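Local coordinates for trehalose-6-phosphate phosphatase-related protein (Thermoplasma acidophilum, PDB 1U02) that removes the phosphate from trehalose 6-phosphate to release free trehalose, using magnesium as cofactor, in the last step of trehalose synthesis, at residues A26-L31 with E214-L219; K36-T41 with L225-K230; G105-R110 with L116-L121; K129-I134 with T145-M150. All coordinates share one frame; numbering follows the deposited sequence.

Contact 1. Residues A26-L31 with E214-L219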
loop_
_atom_site.group_PDB
_atom_site.type_symbol
_atom_site.label_atom_id
_atom_site.label_comp_id
_atom_site.label_asym_id
_atom_site.label_seq_id
_atom_site.Cartn_x
_atom_site.Cartn_y
_atom_site.Cartn_z
ATOM N N ALA A 26 2.766 -19.557 0.408
ATOM C CA ALA A 26 2.051 -20.375 1.385
ATOM C C ALA A 26 2.328 -19.960 2.826
ATOM O O ALA A 26 1.428 -19.978 3.665
ATOM C CB ALA A 26 2.406 -21.851 1.190
ATOM N N GLY A 27 3.573 -19.595 3.114
ATOM C CA GLY A 27 3.923 -19.192 4.467
ATOM C C GLY A 27 3.135 -17.987 4.948
ATOM O O GLY A 27 2.615 -17.969 6.069
ATOM N N LEU A 28 3.041 -16.974 4.094
ATOM C CA LEU A 28 2.309 -15.765 4.442
ATOM C C LEU A 28 0.810 -16.062 4.519
ATOM O O LEU A 28 0.111 -15.539 5.393
ATOM C CB LEU A 28 2.578 -14.654 3.417
ATOM C CG LEU A 28 1.869 -13.314 3.676
ATOM C CD1 LEU A 28 2.179 -12.830 5.090
ATOM C CD2 LEU A 28 2.306 -12.276 2.642
ATOM N N LEU A 29 0.319 -16.898 3.610
ATOM C CA LEU A 29 -1.098 -17.248 3.602
ATOM C C LEU A 29 -1.487 -17.899 4.931
ATOM O O LEU A 29 -2.534 -17.589 5.497
ATOM C CB LEU A 29 -1.410 -18.195 2.432
ATOM C CG LEU A 29 -1.337 -17.544 1.042
ATOM C CD1 LEU A 29 -1.426 -18.596 -0.059
ATOM C CD2 LEU A 29 -2.470 -16.532 0.909
ATOM N N SER A 30 -0.637 -18.788 5.436
ATOM C CA SER A 30 -0.904 -19.474 6.702
ATOM C C SER A 30 -0.885 -18.487 7.874
ATOM O O SER A 30 -1.788 -18.489 8.717
ATOM C CB SER A 30 0.138 -20.579 6.919
ATOM O OG SER A 30 0.058 -21.135 8.222
ATOM N N LEU A 31 0.141 -17.639 7.914
ATOM C CA LEU A 31 0.295 -16.644 8.977
ATOM C C LEU A 31 -0.888 -15.693 9.093
ATOM O O LEU A 31 -1.416 -15.474 10.182
ATOM C CB LEU A 31 1.557 -15.816 8.746
ATOM C CG LEU A 31 2.892 -16.384 9.213
ATOM C CD1 LEU A 31 4.012 -15.491 8.703
ATOM C CD2 LEU A 31 2.919 -16.466 10.737
ATOM N N GLU A 214 11.492 -10.897 9.469
ATOM C CA GLU A 214 11.386 -10.697 10.915
ATOM C C GLU A 214 9.956 -10.264 11.249
ATOM O O GLU A 214 9.391 -10.667 12.271
ATOM C CB GLU A 214 12.378 -9.630 11.386
ATOM C CG GLU A 214 12.695 -9.706 12.877
ATOM C CD GLU A 214 13.590 -8.567 13.360
ATOM O OE1 GLU A 214 14.481 -8.136 12.597
ATOM O OE2 GLU A 214 13.409 -8.116 14.513
HETATM N N MSE A 215 9.372 -9.439 10.385
HETATM C CA MSE A 215 8.008 -8.977 10.594
HETATM C C MSE A 215 7.067 -10.181 10.669
HETATM O O MSE A 215 6.192 -10.244 11.532
HETATM C CB MSE A 215 7.576 -8.059 9.450
HETATM C CG MSE A 215 6.183 -7.475 9.601
HETATM SE SE MSE A 215 6.025 -6.233 11.101
HETATM C CE MSE A 215 4.772 -7.227 12.153
ATOM N N ARG A 216 7.246 -11.132 9.761
ATOM C CA ARG A 216 6.407 -12.324 9.748
ATOM C C ARG A 216 6.591 -13.119 11.038
ATOM O O ARG A 216 5.643 -13.703 11.565
ATOM C CB ARG A 216 6.759 -13.214 8.561
ATOM C CG ARG A 216 6.349 -12.647 7.217
ATOM C CD ARG A 216 6.517 -13.682 6.122
ATOM N NE ARG A 216 6.161 -13.158 4.809
ATOM C CZ ARG A 216 6.176 -13.882 3.695
ATOM N NH1 ARG A 216 6.529 -15.157 3.746
ATOM N NH2 ARG A 216 5.837 -13.335 2.532
ATOM N N LYS A 217 7.822 -13.132 11.538
ATOM C CA LYS A 217 8.150 -13.864 12.753
ATOM C C LYS A 217 7.419 -13.272 13.951
ATOM O O LYS A 217 6.963 -14.001 14.827
ATOM C CB LYS A 217 9.660 -13.830 12.988
ATOM C CG LYS A 217 10.151 -14.852 13.991
ATOM C CD LYS A 217 11.671 -14.853 14.077
ATOM C CE LYS A 217 12.166 -15.986 14.959
ATOM N NZ LYS A 217 13.650 -16.038 15.019
ATOM N N ILE A 218 7.312 -11.948 13.985
ATOM C CA ILE A 218 6.617 -11.275 15.074
ATOM C C ILE A 218 5.130 -11.630 15.028
ATOM O O ILE A 218 4.513 -11.900 16.065
ATOM C CB ILE A 218 6.792 -9.741 14.982
ATOM C CG1 ILE A 218 8.199 -9.355 15.443
ATOM C CG2 ILE A 218 5.741 -9.033 15.827
ATOM C CD1 ILE A 218 8.485 -9.693 16.898
ATOM N N LEU A 219 4.562 -11.640 13.823
ATOM C CA LEU A 219 3.153 -11.979 13.651
ATOM C C LEU A 219 2.938 -13.440 14.043
ATOM O O LEU A 219 1.926 -13.795 14.653
ATOM C CB LEU A 219 2.723 -11.758 12.193
ATOM C CG LEU A 219 2.804 -10.327 11.649
ATOM C CD1 LEU A 219 2.317 -10.301 10.202
ATOM C CD2 LEU A 219 1.953 -9.404 12.504
#

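Contact 2. Residues K36-T41 with L225-K230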
loop_
_atom_site.group_PDB
_atom_site.type_symbol
_atom_site.label_atom_id
_atom_site.label_comp_id
_atom_site.label_asym_id
_atom_site.label_seq_id
_atom_site.Cartn_x
_atom_site.Cartn_y
_atom_site.Cartn_z
ATOM N N LYS A 36 -5.973 -13.514 11.290
ATOM C CA LYS A 36 -7.306 -12.938 11.115
ATOM C C LYS A 36 -8.375 -13.633 11.953
ATOM O O LYS A 36 -9.464 -13.101 12.148
ATOM C CB LYS A 36 -7.705 -12.942 9.631
ATOM C CG LYS A 36 -7.996 -14.309 9.020
ATOM C CD LYS A 36 -9.491 -14.606 8.997
ATOM C CE LYS A 36 -9.813 -15.800 8.104
ATOM N NZ LYS A 36 -9.120 -17.048 8.541
ATOM N N GLU A 37 -8.060 -14.820 12.449
ATOM C CA GLU A 37 -8.994 -15.561 13.285
ATOM C C GLU A 37 -9.011 -14.978 14.697
ATOM O O GLU A 37 -10.014 -15.077 15.402
ATOM C CB GLU A 37 -8.591 -17.037 13.361
ATOM C CG GLU A 37 -8.807 -17.805 12.078
ATOM C CD GLU A 37 -10.277 -17.967 11.756
ATOM O OE1 GLU A 37 -11.000 -18.552 12.590
ATOM O OE2 GLU A 37 -10.710 -17.509 10.677
ATOM N N ARG A 38 -7.907 -14.358 15.102
ATOM C CA ARG A 38 -7.807 -13.805 16.449
ATOM C C ARG A 38 -7.859 -12.288 16.534
ATOM O O ARG A 38 -8.168 -11.742 17.593
ATOM C CB ARG A 38 -6.520 -14.289 17.126
ATOM C CG ARG A 38 -6.424 -15.798 17.295
ATOM C CD ARG A 38 -5.151 -16.178 18.046
ATOM N NE ARG A 38 -4.932 -17.625 18.094
ATOM C CZ ARG A 38 -5.683 -18.484 18.777
ATOM N NH1 ARG A 38 -6.720 -18.052 19.488
ATOM N NH2 ARG A 38 -5.395 -19.779 18.752
ATOM N N PHE A 39 -7.552 -11.610 15.433
ATOM C CA PHE A 39 -7.558 -10.153 15.422
ATOM C C PHE A 39 -8.286 -9.588 14.211
ATOM O O PHE A 39 -8.285 -10.199 13.142
ATOM C CB PHE A 39 -6.125 -9.615 15.410
ATOM C CG PHE A 39 -5.275 -10.120 16.533
ATOM C CD1 PHE A 39 -4.691 -11.381 16.470
ATOM C CD2 PHE A 39 -5.050 -9.329 17.656
ATOM C CE1 PHE A 39 -3.892 -11.850 17.511
ATOM C CE2 PHE A 39 -4.253 -9.788 18.705
ATOM C CZ PHE A 39 -3.672 -11.052 18.631
ATOM N N ASP A 40 -8.912 -8.426 14.386
ATOM C CA ASP A 40 -9.598 -7.761 13.282
ATOM C C ASP A 40 -8.421 -7.245 12.452
ATOM O O ASP A 40 -7.805 -6.230 12.780
ATOM C CB ASP A 40 -10.445 -6.589 13.788
ATOM C CG ASP A 40 -11.397 -6.054 12.727
ATOM O OD1 ASP A 40 -11.127 -6.253 11.523
ATOM O OD2 ASP A 40 -12.412 -5.424 13.094
ATOM N N THR A 41 -8.105 -7.963 11.386
ATOM C CA THR A 41 -6.964 -7.627 10.551
ATOM C C THR A 41 -7.250 -6.808 9.300
ATOM O O THR A 41 -8.177 -7.102 8.545
ATOM C CB THR A 41 -6.230 -8.919 10.153
ATOM O OG1 THR A 41 -5.980 -9.696 11.334
ATOM C CG2 THR A 41 -4.909 -8.600 9.474
ATOM N N LEU A 225 0.800 -16.599 20.971
ATOM C CA LEU A 225 0.386 -15.991 22.234
ATOM C C LEU A 225 -1.115 -16.208 22.434
ATOM O O LEU A 225 -1.560 -16.539 23.537
ATOM C CB LEU A 225 0.685 -14.495 22.229
ATOM C CG LEU A 225 2.165 -14.088 22.306
ATOM C CD1 LEU A 225 2.289 -12.577 22.156
ATOM C CD2 LEU A 225 2.756 -14.538 23.637
ATOM N N GLY A 226 -1.885 -16.021 21.365
ATOM C CA GLY A 226 -3.322 -16.208 21.450
ATOM C C GLY A 226 -3.705 -17.650 21.713
ATOM O O GLY A 226 -4.678 -17.926 22.411
ATOM N N VAL A 227 -2.936 -18.574 21.150
ATOM C CA VAL A 227 -3.203 -19.996 21.333
ATOM C C VAL A 227 -3.116 -20.381 22.810
ATOM O O VAL A 227 -3.883 -21.219 23.288
ATOM C CB VAL A 227 -2.206 -20.847 20.522
ATOM C CG1 VAL A 227 -2.578 -22.318 20.612
ATOM C CG2 VAL A 227 -2.202 -20.383 19.075
ATOM N N GLN A 228 -2.179 -19.764 23.528
ATOM C CA GLN A 228 -1.996 -20.028 24.958
ATOM C C GLN A 228 -3.039 -19.252 25.759
ATOM O O GLN A 228 -3.616 -19.768 26.718
ATOM C CB GLN A 228 -0.607 -19.569 25.417
ATOM C CG GLN A 228 0.575 -20.336 24.862
ATOM C CD GLN A 228 0.714 -21.731 25.452
ATOM O OE1 GLN A 228 0.618 -21.922 26.673
ATOM N NE2 GLN A 228 0.960 -22.715 24.589
ATOM N N LYS A 229 -3.265 -18.007 25.346
ATOM C CA LYS A 229 -4.200 -17.097 26.004
ATOM C C LYS A 229 -5.623 -17.624 26.204
ATOM O O LYS A 229 -6.311 -17.209 27.143
ATOM C CB LYS A 229 -4.263 -15.781 25.227
ATOM C CG LYS A 229 -4.717 -14.594 26.056
ATOM C CD LYS A 229 -3.659 -14.236 27.085
ATOM C CE LYS A 229 -3.909 -12.865 27.688
ATOM N NZ LYS A 229 -2.736 -12.415 28.478
ATOM N N LYS A 230 -6.070 -18.524 25.334
ATOM C CA LYS A 230 -7.421 -19.067 25.453
ATOM C C LYS A 230 -7.456 -20.423 26.153
ATOM O O LYS A 230 -8.070 -20.495 27.239
ATOM C CB LYS A 230 -8.072 -19.191 24.073
ATOM C CG LYS A 230 -7.330 -20.105 23.114
ATOM C CD LYS A 230 -8.244 -20.577 21.996
ATOM C CE LYS A 230 -7.549 -21.609 21.123
ATOM N NZ LYS A 230 -8.495 -22.205 20.120
#

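Contact 3. Residues G105-R110 with L116-L121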
loop_
_atom_site.group_PDB
_atom_site.type_symbol
_atom_site.label_atom_id
_atom_site.label_comp_id
_atom_site.label_asym_id
_atom_site.label_seq_id
_atom_site.Cartn_x
_atom_site.Cartn_y
_atom_site.Cartn_z
ATOM N N GLY A 105 11.592 0.633 -21.409
ATOM C CA GLY A 105 11.964 0.205 -20.072
ATOM C C GLY A 105 10.907 0.649 -19.081
ATOM O O GLY A 105 10.682 -0.002 -18.059
ATOM N N LEU A 106 10.264 1.771 -19.384
ATOM C CA LEU A 106 9.199 2.294 -18.543
ATOM C C LEU A 106 8.076 1.262 -18.489
ATOM O O LEU A 106 7.729 0.652 -19.505
ATOM C CB LEU A 106 8.639 3.596 -19.125
ATOM C CG LEU A 106 7.358 4.131 -18.467
ATOM C CD1 LEU A 106 7.661 4.557 -17.040
ATOM C CD2 LEU A 106 6.800 5.302 -19.270
ATOM N N ARG A 107 7.522 1.067 -17.299
ATOM C CA ARG A 107 6.411 0.138 -17.117
ATOM C C ARG A 107 5.256 0.937 -16.522
ATOM O O ARG A 107 5.459 1.775 -15.638
ATOM C CB ARG A 107 6.815 -1.005 -16.181
ATOM C CG ARG A 107 7.743 -2.026 -16.839
ATOM C CD ARG A 107 8.242 -3.062 -15.840
ATOM N NE ARG A 107 9.101 -2.465 -14.822
ATOM C CZ ARG A 107 9.656 -3.144 -13.821
ATOM N NH1 ARG A 107 9.435 -4.451 -13.702
ATOM N NH2 ARG A 107 10.438 -2.519 -12.947
ATOM N N ILE A 108 4.050 0.694 -17.017
ATOM C CA ILE A 108 2.880 1.414 -16.534
ATOM C C ILE A 108 1.867 0.420 -15.976
ATOM O O ILE A 108 1.412 -0.480 -16.676
ATOM C CB ILE A 108 2.248 2.250 -17.680
ATOM C CG1 ILE A 108 3.259 3.291 -18.174
ATOM C CG2 ILE A 108 0.994 2.968 -17.194
ATOM C CD1 ILE A 108 2.820 4.060 -19.415
ATOM N N TYR A 109 1.537 0.581 -14.703
ATOM C CA TYR A 109 0.589 -0.302 -14.041
ATOM C C TYR A 109 -0.721 0.443 -13.848
ATOM O O TYR A 109 -0.804 1.394 -13.072
ATOM C CB TYR A 109 1.156 -0.749 -12.698
ATOM C CG TYR A 109 2.436 -1.538 -12.841
ATOM C CD1 TYR A 109 2.414 -2.926 -12.944
ATOM C CD2 TYR A 109 3.670 -0.895 -12.873
ATOM C CE1 TYR A 109 3.596 -3.662 -13.072
ATOM C CE2 TYR A 109 4.859 -1.619 -13.000
ATOM C CZ TYR A 109 4.815 -2.999 -13.097
ATOM O OH TYR A 109 5.992 -3.717 -13.217
ATOM N N ARG A 110 -1.737 -0.002 -14.576
ATOM C CA ARG A 110 -3.053 0.609 -14.527
ATOM C C ARG A 110 -3.919 0.067 -13.402
ATOM O O ARG A 110 -3.963 -1.138 -13.169
ATOM C CB ARG A 110 -3.768 0.391 -15.862
ATOM C CG ARG A 110 -5.187 0.916 -15.900
ATOM C CD ARG A 110 -5.856 0.542 -17.210
ATOM N NE ARG A 110 -7.152 1.189 -17.374
ATOM C CZ ARG A 110 -7.881 1.127 -18.484
ATOM N NH1 ARG A 110 -7.439 0.442 -19.533
ATOM N NH2 ARG A 110 -9.052 1.751 -18.547
ATOM N N LEU A 116 0.468 3.864 -11.957
ATOM C CA LEU A 116 1.818 3.863 -11.428
ATOM C C LEU A 116 2.846 3.708 -12.544
ATOM O O LEU A 116 2.766 2.781 -13.352
ATOM C CB LEU A 116 1.940 2.729 -10.400
ATOM C CG LEU A 116 3.225 2.535 -9.590
ATOM C CD1 LEU A 116 2.911 1.755 -8.315
ATOM C CD2 LEU A 116 4.249 1.800 -10.430
ATOM N N TYR A 117 3.794 4.637 -12.597
ATOM C CA TYR A 117 4.847 4.601 -13.599
ATOM C C TYR A 117 6.108 4.101 -12.898
ATOM O O TYR A 117 6.585 4.728 -11.946
ATOM C CB TYR A 117 5.068 6.005 -14.179
ATOM C CG TYR A 117 3.826 6.584 -14.826
ATOM C CD1 TYR A 117 3.568 6.405 -16.186
ATOM C CD2 TYR A 117 2.879 7.259 -14.063
ATOM C CE1 TYR A 117 2.391 6.885 -16.770
ATOM C CE2 TYR A 117 1.702 7.742 -14.629
ATOM C CZ TYR A 117 1.461 7.553 -15.979
ATOM O OH TYR A 117 0.292 8.030 -16.525
ATOM N N HIS A 118 6.625 2.959 -13.347
ATOM C CA HIS A 118 7.825 2.385 -12.746
ATOM C C HIS A 118 9.011 2.687 -13.651
ATOM O O HIS A 118 9.048 2.269 -14.810
ATOM C CB HIS A 118 7.674 0.868 -12.576
ATOM C CG HIS A 118 8.592 0.279 -11.546
ATOM N ND1 HIS A 118 9.956 0.488 -11.550
ATOM C CD2 HIS A 118 8.337 -0.501 -10.468
ATOM C CE1 HIS A 118 10.500 -0.133 -10.517
ATOM N NE2 HIS A 118 9.538 -0.740 -9.843
ATOM N N LEU A 119 9.981 3.419 -13.117
ATOM C CA LEU A 119 11.158 3.791 -13.894
ATOM C C LEU A 119 12.353 2.876 -13.668
ATOM O O LEU A 119 13.442 3.151 -14.153
ATOM C CB LEU A 119 11.561 5.241 -13.576
ATOM C CG LEU A 119 10.657 6.357 -14.125
ATOM C CD1 LEU A 119 9.267 6.251 -13.522
ATOM C CD2 LEU A 119 11.273 7.721 -13.811
ATOM N N GLY A 120 12.143 1.784 -12.944
ATOM C CA GLY A 120 13.227 0.866 -12.646
ATOM C C GLY A 120 14.072 0.346 -13.799
ATOM O O GLY A 120 15.297 0.295 -13.695
ATOM N N LEU A 121 13.438 -0.033 -14.900
ATOM C CA LEU A 121 14.177 -0.580 -16.039
ATOM C C LEU A 121 14.527 0.465 -17.079
ATOM O O LEU A 121 15.171 0.169 -18.082
ATOM C CB LEU A 121 13.352 -1.681 -16.702
ATOM C CG LEU A 121 12.868 -2.816 -15.795
ATOM C CD1 LEU A 121 11.967 -3.747 -16.598
ATOM C CD2 LEU A 121 14.058 -3.566 -15.227
HETATM O O HOH W 1 10.576 0.127 -15.414
#

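Contact 4. Residues K129-I134 with T145-M150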
loop_
_atom_site.group_PDB
_atom_site.type_symbol
_atom_site.label_atom_id
_atom_site.label_comp_id
_atom_site.label_asym_id
_atom_site.label_seq_id
_atom_site.Cartn_x
_atom_site.Cartn_y
_atom_site.Cartn_z
ATOM N N LYS A 129 12.602 14.307 -18.142
ATOM C CA LYS A 129 11.604 14.589 -19.167
ATOM C C LYS A 129 10.297 13.863 -18.858
ATOM O O LYS A 129 9.217 14.446 -18.938
ATOM C CB LYS A 129 12.127 14.151 -20.539
ATOM C CG LYS A 129 11.134 14.337 -21.668
ATOM C CD LYS A 129 11.674 13.758 -22.968
ATOM C CE LYS A 129 10.711 13.995 -24.121
ATOM N NZ LYS A 129 10.508 15.451 -24.397
ATOM N N LEU A 130 10.400 12.584 -18.506
ATOM C CA LEU A 130 9.218 11.796 -18.184
ATOM C C LEU A 130 8.519 12.383 -16.968
ATOM O O LEU A 130 7.299 12.509 -16.942
ATOM C CB LEU A 130 9.598 10.342 -17.888
ATOM C CG LEU A 130 8.436 9.458 -17.421
ATOM C CD1 LEU A 130 7.381 9.343 -18.518
ATOM C CD2 LEU A 130 8.969 8.085 -17.048
ATOM N N ARG A 131 9.302 12.741 -15.958
ATOM C CA ARG A 131 8.743 13.312 -14.747
ATOM C C ARG A 131 7.897 14.541 -15.056
ATOM O O ARG A 131 6.791 14.684 -14.532
ATOM C CB ARG A 131 9.864 13.679 -13.767
ATOM C CG ARG A 131 9.372 14.301 -12.468
ATOM C CD ARG A 131 10.529 14.634 -11.530
ATOM N NE ARG A 131 10.069 15.317 -10.318
ATOM C CZ ARG A 131 10.864 15.712 -9.326
ATOM N NH1 ARG A 131 12.172 15.497 -9.390
ATOM N NH2 ARG A 131 10.350 16.323 -8.266
ATOM N N SER A 132 8.408 15.422 -15.916
ATOM C CA SER A 132 7.681 16.636 -16.273
ATOM C C SER A 132 6.396 16.304 -17.030
ATOM O O SER A 132 5.388 16.991 -16.869
ATOM C CB SER A 132 8.562 17.570 -17.117
ATOM O OG SER A 132 8.826 17.025 -18.398
ATOM N N ARG A 133 6.429 15.253 -17.851
ATOM C CA ARG A 133 5.236 14.845 -18.599
ATOM C C ARG A 133 4.164 14.363 -17.635
ATOM O O ARG A 133 2.989 14.690 -17.783
ATOM C CB ARG A 133 5.538 13.701 -19.574
ATOM C CG ARG A 133 6.295 14.076 -20.831
ATOM C CD ARG A 133 6.223 12.908 -21.817
ATOM N NE ARG A 133 6.993 13.128 -23.036
ATOM C CZ ARG A 133 7.042 12.269 -24.050
ATOM N NH1 ARG A 133 6.361 11.129 -23.994
ATOM N NH2 ARG A 133 7.772 12.548 -25.122
ATOM N N ILE A 134 4.575 13.561 -16.662
ATOM C CA ILE A 134 3.641 13.029 -15.672
ATOM C C ILE A 134 3.001 14.167 -14.878
ATOM O O ILE A 134 1.791 14.176 -14.656
ATOM C CB ILE A 134 4.361 12.064 -14.706
ATOM C CG1 ILE A 134 4.793 10.812 -15.470
ATOM C CG2 ILE A 134 3.444 11.693 -13.542
ATOM C CD1 ILE A 134 5.716 9.895 -14.683
ATOM N N THR A 145 0.352 13.746 -7.526
ATOM C CA THR A 145 1.543 12.987 -7.888
ATOM C C THR A 145 2.344 12.550 -6.657
ATOM O O THR A 145 2.618 13.351 -5.770
ATOM C CB THR A 145 2.475 13.819 -8.811
ATOM O OG1 THR A 145 1.736 14.297 -9.944
ATOM C CG2 THR A 145 3.627 12.970 -9.311
ATOM N N TYR A 146 2.710 11.274 -6.614
ATOM C CA TYR A 146 3.501 10.718 -5.518
ATOM C C TYR A 146 4.837 10.245 -6.086
ATOM O O TYR A 146 4.875 9.594 -7.132
ATOM C CB TYR A 146 2.781 9.524 -4.879
ATOM C CG TYR A 146 3.640 8.784 -3.878
ATOM C CD1 TYR A 146 3.862 9.302 -2.601
ATOM C CD2 TYR A 146 4.267 7.588 -4.219
ATOM C CE1 TYR A 146 4.688 8.647 -1.688
ATOM C CE2 TYR A 146 5.095 6.927 -3.317
ATOM C CZ TYR A 146 5.301 7.462 -2.054
ATOM O OH TYR A 146 6.119 6.816 -1.157
ATOM N N TYR A 147 5.927 10.566 -5.396
ATOM C CA TYR A 147 7.259 10.168 -5.841
ATOM C C TYR A 147 7.854 9.158 -4.860
ATOM O O TYR A 147 8.061 9.474 -3.689
ATOM C CB TYR A 147 8.172 11.396 -5.926
ATOM C CG TYR A 147 7.601 12.537 -6.743
ATOM C CD1 TYR A 147 7.764 12.584 -8.127
ATOM C CD2 TYR A 147 6.886 13.564 -6.131
ATOM C CE1 TYR A 147 7.226 13.632 -8.883
ATOM C CE2 TYR A 147 6.344 14.614 -6.875
ATOM C CZ TYR A 147 6.517 14.641 -8.250
ATOM O OH TYR A 147 5.963 15.670 -8.991
ATOM N N GLY A 148 8.119 7.945 -5.338
ATOM C CA GLY A 148 8.692 6.923 -4.481
ATOM C C GLY A 148 10.023 6.449 -5.035
ATOM O O GLY A 148 10.647 7.145 -5.838
ATOM N N LYS A 149 10.470 5.273 -4.611
ATOM C CA LYS A 149 11.731 4.736 -5.102
ATOM C C LYS A 149 11.533 4.087 -6.474
ATOM O O LYS A 149 10.922 3.028 -6.584
ATOM C CB LYS A 149 12.298 3.722 -4.104
ATOM C CG LYS A 149 12.650 4.351 -2.760
ATOM C CD LYS A 149 13.613 3.489 -1.955
ATOM C CE LYS A 149 13.937 4.138 -0.612
ATOM N NZ LYS A 149 14.391 5.556 -0.759
HETATM N N MSE A 150 12.048 4.738 -7.514
HETATM C CA MSE A 150 11.926 4.247 -8.886
HETATM C C MSE A 150 10.471 4.309 -9.318
HETATM O O MSE A 150 10.108 3.769 -10.361
HETATM C CB MSE A 150 12.388 2.791 -8.996
HETATM C CG MSE A 150 13.818 2.535 -8.581
HETATM SE SE MSE A 150 14.288 0.691 -8.939
HETATM C CE MSE A 150 13.086 -0.168 -7.699
#

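Contact 1. Residues A26-L31 with E214-L219
R216 reaches across from helix 212-229 to L28 and L31 of helix 26-38, joining two neighbouring helices of the Rossmann-like core of this HAD-superfamily phosphatase. The short helix segments run roughly parallel, their axes 31° apart and 10.8 Å at closest approach, and side chains span the gap. R216 does most of this: CG stands anti to the carbonyl carbon (chi1 -70°) and the chain runs straight out to NE, carrying the guanidinium to the first turn of the other helix. There L28 lies under the flat group, its CB centred beneath one face and 3.6 Å from R216 NH2. L31 crosses the arginine stem at about a right angle, CD1 3.6 Å from R216 CB. The polar end is held by L12 and by D25, the residue just before helix 26-38: NE bonds to L12 O, and NH1 forms a salt bridge with D25, whose OD1 also accepts the backbone N of L28. An alanine in place of R216 would probably cost L12 O and the D25 carboxylate their arginine partner and open a gap over L28. Both methyls of L31 also approach the arginine's own carbonyl, CD1 3.7 Å and CD2 4.0 Å from R216 O.

Contact 2. Residues K36-T41 with L225-K230
The guanidinium of R38 lies flat against the G226-V227 peptide of helix 212-229, one face turned to the backbone. G226 C sits over the centre of the group, 3.6 Å from R38 CZ, and V227 N lies nearer the rim. The arginine gets there with its chain extended from CG to NE before the plane turns at the last torsion (chi4 -68°). G226 makes this close approach possible, since a CB at its position would clash with R38 CD. V227 flanks the group obliquely, its CG2 3.3 Å from R38 NH2. K230 comes from another direction: its CE meets the guanidinium at the edge, near its plane, 3.7 Å from R38 NH2. That brings two positive ends close, with K230 NZ 4.2 Å from R38 NH2, a proximity that E223 probably helps offset through its salt bridge to R38 NE. A leucine in place of R38 would probably strip E223 of that partner and leave the peptide face of G226 without its flat cover. The contact lies at the protein surface, far from the magnesium site, where the end of helix 26-38 meets the C-terminal helix in the Rossmann-like core of the HAD fold.

Contact 3. Residues G105-R110 with L116-L121
R107 pairs with H118, I108 with Y117 and Y109 with L116 in an antiparallel hairpin, its short strands 4.8 Å apart at closest approach and 158° between their directions. The hairpin forms one side of the four-stranded antiparallel sheet of what is probably the alpha/beta cap domain, as in related HAD phosphatases. The first and last of these pairs are hydrogen-bonded, H118 N to R107 O at 2.8 Å being the shortest of the four bonds. I108 and Y117 form the non-hydrogen-bonded pair between them and share the sheet face packed against helix 86-96, where I108 CG1 comes 3.7 Å from Y117 CD1. On the other face, Y109 CD2 lies 3.7 Å from L116 CD2, and the Y109 ring turns an edge to H118 CB. R107 bends at chi3 (-66°), which brings NH2 over the centre of the H118 imidazole, 3.4 Å from H118 CE1; the two planes are 55° apart. L121 CD1 lies over one guanidinium face, displaced toward the rim, while M17 O and N18 bind its NH2 and NH1. The imidazole is fixed from its rim as well, because G120 N donates to H118 ND1 exactly in the ring plane. At the open end of the hairpin, one water ties both segments together, donating to G105 O and H118 O and accepting from L121 N and, at 3.0 Å, from R107 NE.

Contact 4. Residues K129-I134 with T145-M150
R131 sends its extended side chain from helix 127-141 toward Y147 on the edge strand 144-147, crossing the tyrosine at about a right angle. With CG anti to the backbone N (chi1 179°), the chain carries NE to 3.6 Å from Y147 CE1. Its NH2 stands above one ring face, displaced toward the rim. The result is an off-centre cation-pi contact, CZ lying 4.7 Å from the Y147 ring centroid and 30° off the ring normal, with the guanidinium and ring planes 59° apart; E135, one turn onward, accepts a hydrogen bond from Y147 OH and forms a weak, long ion pair with R131 NE. Next comes S132, whose OG folds back to K129 O at 2.7 Å; that carbonyl also takes the helical bond from R133 N. Helix 127-141 leads into strand 144-147 and packs on one face of the antiparallel cap sheet, consistent with the alpha/beta (C2-type) caps of HAD phosphatases. R133 faces elsewhere, making a cation-pi contact with W99. I134, buried, points toward the strand, and its CG2 lies 4.4 Å from T145 CG2. The same isoleucine also packs on Y117, I152 and L154 of the two inner strands.

In the fold
The four contacts fall into two pairs, one in each domain. Contacts 1 and 2 use the same two helices of the core, their centres 14 Å apart. Contacts 3 and 4 share the cap sheet, with centres 10 Å apart, and they touch: L119 N lies 2.8 Å from M150 O, a probable hydrogen bond. Along the chain, both cap contacts are nested inside the loop closed by contact 1. The magnesium site of D7, D9 and D179 lies nearer contacts 1 and 3: the side chain of L28 is about 12 Å from the metal, and that of L116 about 8 Å from the D9 side chain. Contacts 2 and 4 lie away from the active site, their centres about 42 Å apart.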